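Local coordinates for Alr1585 protein (Nostoc sp., PDB 5C2I) that probably uses its haem to catalyse hydrogen-peroxide-dependent oxidation of dyes and other substrates, as a dye-decolorizing (DyP-type) peroxidase that assembles as a tetramer, at residues D294-T299 and I303-V308; A274-I279 and E438-N443. The protein carries 1 engineered substitution. All blocks are in the same frame, centred on the assembly; numbering follows the deposited sequence.

Contact 1 (D294-T299 and I303-V308); sequences DGTPVT and IPTYAV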
ATOM      1  N   ASP A 294     -22.128   2.092  -5.412  1.00 18.00           N
ATOM      2  CA  ASP A 294     -21.249   3.268  -5.518  1.00 17.68           C
ATOM      3  C   ASP A 294     -21.917   4.575  -5.120  1.00 17.62           C
ATOM      4  O   ASP A 294     -21.256   5.606  -5.062  1.00 16.63           O
ATOM      5  CB  ASP A 294     -20.613   3.401  -6.929  1.00 18.83           C
ATOM      6  CG  ASP A 294     -21.652   3.633  -8.027  1.00 18.59           C
ATOM      7  OD1 ASP A 294     -22.430   4.569  -7.893  1.00 19.40           O
ATOM      8  OD2 ASP A 294     -21.631   2.951  -9.046  1.00 20.78           O
ATOM      9  N   GLY A 295     -23.228   4.536  -4.875  1.00 16.93           N
ATOM     10  CA  GLY A 295     -23.985   5.728  -4.569  1.00 16.31           C
ATOM     11  C   GLY A 295     -24.920   6.264  -5.640  1.00 16.89           C
ATOM     12  O   GLY A 295     -25.730   7.160  -5.358  1.00 16.40           O
ATOM     13  N   THR A 296     -24.835   5.733  -6.877  1.00 17.87           N
ATOM     14  CA  THR A 296     -25.675   6.160  -7.961  1.00 17.98           C
ATOM     15  C   THR A 296     -27.172   6.015  -7.571  1.00 17.18           C
ATOM     16  O   THR A 296     -27.619   4.906  -7.286  1.00 16.88           O
ATOM     17  CB  THR A 296     -25.406   5.322  -9.258  1.00 18.42           C
ATOM     18  OG1 THR A 296     -24.030   5.490  -9.669  1.00 19.11           O
ATOM     19  CG2 THR A 296     -26.303   5.782 -10.392  1.00 19.11           C
ATOM     20  N   PRO A 297     -27.956   7.111  -7.639  1.00 16.62           N
ATOM     21  CA  PRO A 297     -29.385   6.984  -7.299  1.00 17.05           C
ATOM     22  C   PRO A 297     -30.163   6.196  -8.347  1.00 17.87           C
ATOM     23  O   PRO A 297     -30.042   6.465  -9.554  1.00 18.61           O
ATOM     24  CB  PRO A 297     -29.882   8.442  -7.287  1.00 17.14           C
ATOM     25  CG  PRO A 297     -28.635   9.254  -7.070  1.00 16.94           C
ATOM     26  CD  PRO A 297     -27.563   8.507  -7.828  1.00 16.81           C
ATOM     27  N   VAL A 298     -30.905   5.195  -7.908  1.00 18.19           N
ATOM     28  CA  VAL A 298     -31.620   4.337  -8.833  1.00 18.29           C
ATOM     29  C   VAL A 298     -32.798   5.095  -9.477  1.00 18.43           C
ATOM     30  O   VAL A 298     -33.279   4.679 -10.519  1.00 18.56           O
ATOM     31  CB  VAL A 298     -32.083   3.008  -8.160  1.00 18.14           C
ATOM     32  CG1 VAL A 298     -33.287   3.227  -7.271  1.00 17.96           C
ATOM     33  CG2 VAL A 298     -32.380   1.934  -9.223  1.00 19.21           C
ATOM     34  N   THR A 299     -33.231   6.216  -8.892  1.00 18.35           N
ATOM     35  CA  THR A 299     -34.260   7.031  -9.557  1.00 18.95           C
ATOM     36  C   THR A 299     -33.706   7.611 -10.864  1.00 19.88           C
ATOM     37  O   THR A 299     -34.456   7.872 -11.773  1.00 19.15           O
ATOM     38  CB  THR A 299     -34.897   8.112  -8.621  1.00 18.85           C
ATOM     39  OG1 THR A 299     -36.098   8.599  -9.220  1.00 18.99           O
ATOM     40  CG2 THR A 299     -33.960   9.261  -8.356  1.00 18.95           C
ATOM     41  N   ILE A 303     -28.172   1.689 -14.147  1.00 21.37           N
ATOM     42  CA  ILE A 303     -26.803   1.173 -14.085  1.00 21.27           C
ATOM     43  C   ILE A 303     -25.974   2.000 -13.125  1.00 19.99           C
ATOM     44  O   ILE A 303     -26.236   3.215 -12.918  1.00 19.81           O
ATOM     45  CB  ILE A 303     -26.120   1.151 -15.479  1.00 22.85           C
ATOM     46  CG1 ILE A 303     -26.027   2.560 -16.087  1.00 23.44           C
ATOM     47  CG2 ILE A 303     -26.883   0.202 -16.429  1.00 23.87           C
ATOM     48  CD1 ILE A 303     -25.084   2.662 -17.285  1.00 25.36           C
ATOM     49  N   PRO A 304     -24.986   1.363 -12.508  1.00 19.63           N
ATOM     50  CA  PRO A 304     -24.070   2.150 -11.708  1.00 19.52           C
ATOM     51  C   PRO A 304     -23.202   3.081 -12.557  1.00 19.72           C
ATOM     52  O   PRO A 304     -22.910   2.774 -13.721  1.00 20.89           O
ATOM     53  CB  PRO A 304     -23.182   1.093 -11.045  1.00 19.44           C
ATOM     54  CG  PRO A 304     -23.185  -0.018 -11.996  1.00 20.54           C
ATOM     55  CD  PRO A 304     -24.518  -0.026 -12.689  1.00 20.98           C
ATOM     56  N   THR A 305     -22.844   4.224 -12.002  1.00 19.32           N
ATOM     57  CA  THR A 305     -22.003   5.186 -12.731  1.00 20.30           C
ATOM     58  C   THR A 305     -20.608   5.288 -12.138  1.00 20.98           C
ATOM     59  O   THR A 305     -19.736   5.888 -12.767  1.00 20.23           O
ATOM     60  CB  THR A 305     -22.630   6.592 -12.822  1.00 19.95           C
ATOM     61  OG1 THR A 305     -22.791   7.165 -11.524  1.00 19.32           O
ATOM     62  CG2 THR A 305     -23.959   6.537 -13.508  1.00 20.32           C
ATOM     63  N   TYR A 306     -20.406   4.692 -10.960  1.00 21.22           N
ATOM     64  CA  TYR A 306     -19.080   4.574 -10.354  1.00 22.73           C
ATOM     65  C   TYR A 306     -18.433   5.907  -9.985  1.00 23.25           C
ATOM     66  O   TYR A 306     -17.220   5.966  -9.898  1.00 25.19           O
ATOM     67  CB  TYR A 306     -18.106   3.724 -11.200  1.00 23.41           C
ATOM     68  CG  TYR A 306     -18.650   2.319 -11.424  1.00 23.98           C
ATOM     69  CD1 TYR A 306     -18.745   1.408 -10.355  1.00 23.68           C
ATOM     70  CD2 TYR A 306     -19.093   1.924 -12.676  1.00 25.59           C
ATOM     71  CE1 TYR A 306     -19.255   0.129 -10.555  1.00 24.43           C
ATOM     72  CE2 TYR A 306     -19.579   0.649 -12.877  1.00 26.00           C
ATOM     73  CZ  TYR A 306     -19.676  -0.237 -11.791  1.00 24.93           C
ATOM     74  OH  TYR A 306     -20.180  -1.525 -12.002  1.00 25.88           O
ATOM     75  N   ALA A 307     -19.212   6.970  -9.800  1.00 22.56           N
ATOM     76  CA  ALA A 307     -18.637   8.238  -9.335  1.00 23.76           C
ATOM     77  C   ALA A 307     -18.205   8.120  -7.886  1.00 22.71           C
ATOM     78  O   ALA A 307     -19.002   7.735  -6.996  1.00 22.55           O
ATOM     79  CB  ALA A 307     -19.616   9.409  -9.519  1.00 23.68           C
ATOM     80  N   VAL A 308     -16.944   8.438  -7.638  1.00 23.75           N
ATOM     81  CA  VAL A 308     -16.362   8.323  -6.293  1.00 24.00           C
ATOM     82  C   VAL A 308     -17.116   9.225  -5.308  1.00 22.83           C
ATOM     83  O   VAL A 308     -17.384   8.794  -4.169  1.00 20.82           O
ATOM     84  CB  VAL A 308     -14.854   8.652  -6.275  1.00 25.68           C
ATOM     85  CG1 VAL A 308     -14.318   8.712  -4.860  1.00 26.54           C
ATOM     86  CG2 VAL A 308     -14.088   7.612  -7.087  1.00 28.51           C
TER
HETATM   87  O   HOH W   1     -21.704   7.316  -7.791  1.00 17.38           O
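An Asx turn at Asp294, in the long loop between helices 281-289 and 330-334, meets Thr305 and Tyr306. Asp294 OD1 closes the turn by accepting from Thr296 N, nearly along the C-O axis, at 2.9 Å. Asp294 OD1 also takes Thr296 OG1 on its syn lone pair, at 2.6 Å. That hydroxyl, anti to the carbonyl carbon and beside its own backbone N (chi1 -61°), sits between Asp294 and Thr305. With its hydrogen directed at Asp294, it accepts from the other segment: Thr305 N reaches Thr296 OG1 at 2.9 Å and 156°, Thr305 OG1 at 2.8 Å. Asp294 OD2 turns to Tyr306 N, a weak bond of 2.9 Å bent to 140°, and lies against Pro304 CB. Water 1 is within hydrogen-bonding distance of Asp294 OD1 and Ala307 O, with more acceptors nearby than protons. Thr305 OG1 also bonds Asn221 of the second subunit, whose Arg84 forms a cation-pi contact with Tyr306. A valine replacing Thr296 would probably leave Thr305 N and its hydroxyl without their shared acceptor, and Asp294 OD1 with one donor fewer. The hydroxyls thus point one way, each donating to the next and ending at the carboxylate, consistent with Asp294 being an anion.

Contact 2 (A274-I279 and E438-N443); sequences AQKLNI and ETEEYN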
ATOM      1  N   ALA A 274     -32.566 -10.831  -7.614  1.00 22.84           N
ATOM      2  CA  ALA A 274     -32.104 -10.552  -8.961  1.00 24.05           C
ATOM      3  C   ALA A 274     -32.486 -11.676  -9.930  1.00 25.89           C
ATOM      4  O   ALA A 274     -32.938 -11.424 -11.056  1.00 28.39           O
ATOM      5  CB  ALA A 274     -30.595 -10.337  -8.950  1.00 23.73           C
ATOM      6  N   GLN A 275     -32.321 -12.905  -9.494  1.00 27.78           N
ATOM      7  CA  GLN A 275     -32.642 -14.058 -10.358  1.00 30.17           C
ATOM      8  C   GLN A 275     -34.143 -14.108 -10.618  1.00 29.68           C
ATOM      9  O   GLN A 275     -34.561 -14.384 -11.738  1.00 28.47           O
ATOM     10  CB  GLN A 275     -32.254 -15.388  -9.734  1.00 33.51           C
ATOM     11  CG  GLN A 275     -30.789 -15.600  -9.439  1.00 38.89           C
ATOM     12  CD  GLN A 275     -30.517 -16.962  -8.809  1.00 44.75           C
ATOM     13  OE1 GLN A 275     -31.207 -17.967  -9.115  1.00 50.57           O
ATOM     14  NE2 GLN A 275     -29.488 -17.016  -7.934  1.00 48.35           N
ATOM     15  N   LYS A 276     -34.944 -13.869  -9.593  1.00 28.76           N
ATOM     16  CA  LYS A 276     -36.413 -13.903  -9.733  1.00 29.58           C
ATOM     17  C   LYS A 276     -36.916 -12.845 -10.717  1.00 28.77           C
ATOM     18  O   LYS A 276     -37.754 -13.135 -11.607  1.00 26.81           O
ATOM     19  CB  LYS A 276     -37.085 -13.792  -8.351  1.00 30.92           C
ATOM     20  CG  LYS A 276     -37.006 -15.113  -7.610  1.00 33.99           C
ATOM     21  CD  LYS A 276     -37.718 -16.265  -8.357  1.00 37.96           C
ATOM     22  CE  LYS A 276     -39.229 -16.144  -8.332  1.00 41.54           C
ATOM     23  NZ  LYS A 276     -39.968 -17.355  -8.818  1.00 47.30           N
ATOM     24  N   LEU A 277     -36.361 -11.635 -10.613  1.00 26.95           N
ATOM     25  CA  LEU A 277     -36.717 -10.567 -11.523  1.00 27.00           C
ATOM     26  C   LEU A 277     -35.992 -10.616 -12.863  1.00 27.97           C
ATOM     27  O   LEU A 277     -36.276  -9.801 -13.749  1.00 27.51           O
ATOM     28  CB  LEU A 277     -36.449  -9.207 -10.869  1.00 26.34           C
ATOM     29  CG  LEU A 277     -37.211  -8.940  -9.572  1.00 25.83           C
ATOM     30  CD1 LEU A 277     -36.698  -7.678  -8.924  1.00 25.20           C
ATOM     31  CD2 LEU A 277     -38.707  -8.862  -9.847  1.00 26.45           C
ATOM     32  N   ASN A 278     -35.026 -11.526 -12.994  1.00 29.35           N
ATOM     33  CA  ASN A 278     -34.167 -11.575 -14.143  1.00 30.61           C
ATOM     34  C   ASN A 278     -33.514 -10.221 -14.439  1.00 30.80           C
ATOM     35  O   ASN A 278     -33.621  -9.708 -15.564  1.00 32.38           O
ATOM     36  CB  ASN A 278     -34.964 -12.080 -15.363  1.00 33.02           C
ATOM     37  CG  ASN A 278     -34.069 -12.519 -16.463  1.00 35.54           C
ATOM     38  OD1 ASN A 278     -33.026 -13.116 -16.219  1.00 39.15           O
ATOM     39  ND2 ASN A 278     -34.441 -12.207 -17.685  1.00 37.64           N
ATOM     40  N   ILE A 279     -32.833  -9.659 -13.424  1.00 27.94           N
ATOM     41  CA  ILE A 279     -32.048  -8.443 -13.559  1.00 26.97           C
ATOM     42  C   ILE A 279     -30.620  -8.627 -13.009  1.00 26.27           C
ATOM     43  O   ILE A 279     -30.305  -9.631 -12.363  1.00 25.25           O
ATOM     44  CB  ILE A 279     -32.704  -7.262 -12.819  1.00 25.90           C
ATOM     45  CG1 ILE A 279     -32.793  -7.546 -11.307  1.00 24.75           C
ATOM     46  CG2 ILE A 279     -34.076  -6.975 -13.406  1.00 26.35           C
ATOM     47  CD1 ILE A 279     -33.425  -6.451 -10.498  1.00 24.09           C
ATOM     48  N   GLU A 438     -45.042  -2.683 -14.571  1.00 30.21           N
ATOM     49  CA  GLU A 438     -45.336  -4.033 -14.097  1.00 32.63           C
ATOM     50  C   GLU A 438     -44.405  -4.433 -12.947  1.00 31.16           C
ATOM     51  O   GLU A 438     -43.184  -4.296 -13.056  1.00 29.64           O
ATOM     52  CB  GLU A 438     -45.279  -5.060 -15.230  1.00 36.95           C
ATOM     53  CG  GLU A 438     -45.775  -6.421 -14.781  1.00 42.01           C
ATOM     54  CD  GLU A 438     -45.867  -7.457 -15.903  1.00 47.03           C
ATOM     55  OE1 GLU A 438     -45.715  -7.096 -17.088  1.00 51.15           O
ATOM     56  OE2 GLU A 438     -46.111  -8.635 -15.592  1.00 47.72           O
ATOM     57  N   THR A 439     -44.992  -4.953 -11.870  1.00 29.44           N
ATOM     58  CA  THR A 439     -44.229  -5.387 -10.718  1.00 28.32           C
ATOM     59  C   THR A 439     -44.414  -6.859 -10.440  1.00 29.01           C
ATOM     60  O   THR A 439     -45.315  -7.517 -10.964  1.00 26.77           O
ATOM     61  CB  THR A 439     -44.610  -4.615  -9.439  1.00 28.81           C
ATOM     62  OG1 THR A 439     -45.978  -4.821  -9.142  1.00 28.88           O
ATOM     63  CG2 THR A 439     -44.327  -3.110  -9.590  1.00 29.11           C
ATOM     64  N   GLU A 440     -43.564  -7.358  -9.571  1.00 27.96           N
ATOM     65  CA  GLU A 440     -43.659  -8.704  -9.065  1.00 29.88           C
ATOM     66  C   GLU A 440     -43.400  -8.658  -7.543  1.00 27.87           C
ATOM     67  O   GLU A 440     -42.536  -7.920  -7.084  1.00 25.44           O
ATOM     68  CB  GLU A 440     -42.619  -9.548  -9.749  1.00 33.07           C
ATOM     69  CG  GLU A 440     -42.443 -10.911  -9.153  1.00 39.20           C
ATOM     70  CD  GLU A 440     -41.682 -11.839 -10.095  1.00 43.32           C
ATOM     71  OE1 GLU A 440     -41.802 -11.665 -11.332  1.00 48.59           O
ATOM     72  OE2 GLU A 440     -40.981 -12.737  -9.585  1.00 46.46           O
ATOM     73  N   GLU A 441     -44.174  -9.419  -6.772  1.00 26.56           N
ATOM     74  CA  GLU A 441     -44.001  -9.428  -5.304  1.00 26.02           C
ATOM     75  C   GLU A 441     -42.806 -10.289  -4.887  1.00 25.25           C
ATOM     76  O   GLU A 441     -42.577 -11.344  -5.459  1.00 25.01           O
ATOM     77  CB  GLU A 441     -45.259  -9.967  -4.609  1.00 27.99           C
ATOM     78  CG  GLU A 441     -46.409  -8.983  -4.589  1.00 28.50           C
ATOM     79  CD  GLU A 441     -47.618  -9.529  -3.861  1.00 30.20           C
ATOM     80  OE1 GLU A 441     -47.722 -10.749  -3.691  1.00 28.49           O
ATOM     81  OE2 GLU A 441     -48.457  -8.709  -3.433  1.00 33.20           O
ATOM     82  N   TYR A 442     -42.049  -9.827  -3.896  1.00 22.96           N
ATOM     83  CA  TYR A 442     -40.975 -10.623  -3.298  1.00 22.54           C
ATOM     84  C   TYR A 442     -40.825 -10.144  -1.863  1.00 21.31           C
ATOM     85  O   TYR A 442     -40.777  -8.923  -1.602  1.00 20.20           O
ATOM     86  CB  TYR A 442     -39.664 -10.443  -4.076  1.00 22.31           C
ATOM     87  CG  TYR A 442     -38.491 -11.253  -3.632  1.00 22.77           C
ATOM     88  CD1 TYR A 442     -37.690 -10.841  -2.560  1.00 22.45           C
ATOM     89  CD2 TYR A 442     -38.127 -12.397  -4.317  1.00 24.49           C
ATOM     90  CE1 TYR A 442     -36.580 -11.578  -2.152  1.00 22.20           C
ATOM     91  CE2 TYR A 442     -37.021 -13.143  -3.913  1.00 24.55           C
ATOM     92  CZ  TYR A 442     -36.246 -12.715  -2.834  1.00 23.40           C
ATOM     93  OH  TYR A 442     -35.149 -13.464  -2.486  1.00 24.14           O
ATOM     94  N   ASN A 443     -40.768 -11.090  -0.939  1.00 21.05           N
ATOM     95  CA  ASN A 443     -40.610 -10.754   0.488  1.00 20.83           C
ATOM     96  C   ASN A 443     -39.120 -10.698   0.798  1.00 20.92           C
ATOM     97  O   ASN A 443     -38.504 -11.732   1.033  1.00 20.93           O
ATOM     98  CB  ASN A 443     -41.253 -11.781   1.395  1.00 22.06           C
ATOM     99  CG  ASN A 443     -42.699 -11.517   1.703  1.00 22.69           C
ATOM    100  OD1 ASN A 443     -43.067 -11.589   2.885  1.00 24.39           O
ATOM    101  ND2 ASN A 443     -43.515 -11.218   0.710  1.00 22.30           N
TER
HETATM  102  O   HOH W   2     -39.723 -12.136 -13.130  1.00 36.94           O
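With CG anti to the backbone N in both Glu440 (chi1 170°) and Tyr442 (chi1 -177°), the side chains of these two strand residues extend to the helix end carrying Lys276 and Leu277. The Glu440 chain stays extended beyond CG and brings its carboxylate beside the last helical turn, where water 2 bridges the segments: it donates to Lys276 O at 2.7 Å and to Glu440 OE1 at 2.8 Å. Bent at chi2 and chi3, Lys276 brings its CE to 4.0 Å from Glu440 OE2, but Lys276 NZ stays 4.8 Å from Glu440 OE2, so the opposite charges probably attract without forming a salt bridge. Nearer the backbone, Lys276 CG meets Tyr442 CE2 at the ring edge, 4.2 Å away. Leu277 CD2 packs on Glu440 CB at 4.0 Å, the two side chains running in opposite directions. A Schellman motif with Asn278 as C-prime residue ends this helix, Ile279 N bonding to Ala274 O. The contact thus lays the C-terminal end of helix 263-277 against strand 439-442 of a two-stranded antiparallel hairpin: Leu277 also touches Trp430 on partner strand 428-431, and Tyr442 OH bonds to Asp269 further back along the helix.

How the contacts relate
Coming from the N terminus, the chain passes through the sheet containing strands 42-50 and 150-156 long before helix 263-277 brings it to 274-279, the earlier half of contact 2. It then forms helix 281-289 and enters the long loop before helix 330-334, where contact 1 opens and closes within a few residues, 294-299 meeting 303-308. Much later, 438-443 returns to the end of helix 263-277, so contact 1 is nested inside the large loop closed by contact 2. The centres lie 21 Å apart and the nearest atoms about 9 Å apart, without touching. Helix 281-289 packs against both: Val298 and Pro304 touch it from contact 1, Ala274 and Ile279 from segment 274-279.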